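Local coordinates for protein glucose-6-phosphate isomerase (Plasmodium falciparum, PDB 3QKI) that probably interconverts glucose 6-phosphate and fructose 6-phosphate, the second step of glycolysis, at residues F431-L434 with I435-Q439. Sequence-based numbering, arbitrary orientation.
Sequences FYQL and IHQGQ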
# COMPACT_ATOMS: atom_id res chain seq x y z
N PHE A 431 1.29 6.21 -9.74
CA PHE A 431 -0.10 6.49 -10.06
C PHE A 431 -0.52 7.97 -10.17
O PHE A 431 -1.72 8.23 -10.32
CB PHE A 431 -1.00 5.77 -9.03
CG PHE A 431 -0.65 6.10 -7.59
CD1 PHE A 431 -0.98 7.33 -7.04
CD2 PHE A 431 0.05 5.18 -6.80
CE1 PHE A 431 -0.59 7.66 -5.73
CE2 PHE A 431 0.42 5.50 -5.50
CZ PHE A 431 0.11 6.74 -4.97
N TYR A 432 0.43 8.94 -10.10
CA TYR A 432 0.02 10.35 -10.23
C TYR A 432 -0.58 10.70 -11.60
O TYR A 432 -1.29 11.69 -11.70
CB TYR A 432 1.12 11.33 -9.92
CG TYR A 432 1.41 11.58 -8.45
CD1 TYR A 432 1.14 10.61 -7.49
CD2 TYR A 432 2.11 12.71 -8.05
CE1 TYR A 432 1.53 10.76 -6.16
CE2 TYR A 432 2.49 12.89 -6.72
CZ TYR A 432 2.23 11.90 -5.79
OH TYR A 432 2.69 12.07 -4.50
N GLN A 433 -0.36 9.87 -12.62
CA GLN A 433 -0.98 10.08 -13.93
C GLN A 433 -2.52 10.23 -13.71
O GLN A 433 -3.13 11.19 -14.19
CB GLN A 433 -0.68 8.89 -14.86
CG GLN A 433 -1.61 8.76 -16.05
CD GLN A 433 -1.56 9.96 -16.96
OE1 GLN A 433 -0.48 10.46 -17.32
NE2 GLN A 433 -2.72 10.42 -17.39
N LEU A 434 -3.12 9.28 -12.94
CA LEU A 434 -4.55 9.27 -12.61
C LEU A 434 -4.93 10.48 -11.75
O LEU A 434 -5.94 11.13 -12.03
CB LEU A 434 -4.93 7.94 -11.93
CG LEU A 434 -6.41 7.71 -11.63
CD1 LEU A 434 -6.76 6.28 -11.62
CD2 LEU A 434 -6.78 8.26 -10.25
N ILE A 435 -4.12 10.80 -10.74
CA ILE A 435 -4.36 11.94 -9.83
C ILE A 435 -4.38 13.27 -10.61
O ILE A 435 -5.13 14.17 -10.24
CB ILE A 435 -3.41 11.94 -8.59
CG1 ILE A 435 -3.56 10.61 -7.80
CG2 ILE A 435 -3.64 13.17 -7.68
CD1 ILE A 435 -2.78 10.50 -6.43
N HIS A 436 -3.60 13.37 -11.71
CA HIS A 436 -3.59 14.60 -12.52
C HIS A 436 -4.63 14.60 -13.62
O HIS A 436 -5.17 15.66 -13.92
CB HIS A 436 -2.21 14.88 -13.14
CG HIS A 436 -1.22 15.40 -12.14
ND1 HIS A 436 -1.17 16.75 -11.81
CD2 HIS A 436 -0.31 14.73 -11.39
CE1 HIS A 436 -0.21 16.86 -10.90
NE2 HIS A 436 0.32 15.68 -10.61
N GLN A 437 -4.86 13.44 -14.28
CA GLN A 437 -5.72 13.38 -15.46
C GLN A 437 -6.92 12.43 -15.45
O GLN A 437 -7.74 12.46 -16.36
CB GLN A 437 -4.88 13.19 -16.76
CG GLN A 437 -3.99 14.39 -17.11
CD GLN A 437 -3.31 14.20 -18.45
OE1 GLN A 437 -2.83 13.12 -18.79
NE2 GLN A 437 -3.25 15.26 -19.25
N GLY A 438 -6.99 11.56 -14.46
CA GLY A 438 -8.12 10.66 -14.33
C GLY A 438 -9.07 11.21 -13.29
O GLY A 438 -9.20 12.43 -13.13
N GLN A 439 -9.70 10.32 -12.54
CA GLN A 439 -10.62 10.75 -11.50
C GLN A 439 -9.92 11.60 -10.42
O GLN A 439 -8.71 11.39 -10.15
CB GLN A 439 -11.39 9.54 -10.95
CG GLN A 439 -10.60 8.60 -10.09
CD GLN A 439 -11.49 7.52 -9.55
OE1 GLN A 439 -11.41 6.37 -9.97
NE2 GLN A 439 -12.41 7.88 -8.66
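Ile435 lays its side chain beside that of Phe431, both pointing the same way, and its CD1 meets the edge of the phenyl ring, 3.7 Å from Phe431 CE1. The same methyl reaches the Tyr432 ring at a slant, so it touches two aromatic rings. CG1 stands anti to the carbonyl carbon (chi1 -58°) and the chain runs on extended, which carries CD1 back along the helix to both rings. At His436 the backbone N hydrogen-bonds to Tyr432 O at 2.9 Å, an i to i+4 helical bond just past a kink where the N atoms of Gln433 and Leu434 lack one, and makes a weak second hydrogen bond to Gln433 O. The imidazole turns back as well: its CD2 lies 3.2 Å from Tyr432 O, with that oxygen near the ring plane, while NE2 hydrogen-bonds to Gln475 OE1.

Gln437 is tied to Gln433 twice. Its N hydrogen-bonds to Gln433 O at 2.8 Å, and Gln433 NE2 donates an N-H to Gln437 OE1, 3.0 Å away. That second bond is nearly straight (163°) and arrives on a lone pair in the carbonyl plane, although the two amides are turned 63° apart. Gly553 and Gly401 of the second subunit also grip the Gln433 amide, and the carbonyls of His504 and Val506 hold Gln437 NE2, so both groups are fixed in rotation. Gly438 leaves helical geometry, yet its N still hydrogen-bonds to Leu434 O at 2.7 Å, closing the last turn. Beyond it, Gln439 CG packs 3.8 Å from Leu434 CD2.

This C-terminal end of helix 428-437, whose first turn carries the fructose 6-phosphate-binding His429, probably belongs to the second sugar-isomerase (SIS) domain. Arg511 holds the carbonyls of Ile435 and Gly438, and Tyr432 and Ile435 pack against both strand 375-380 and helix 464-481.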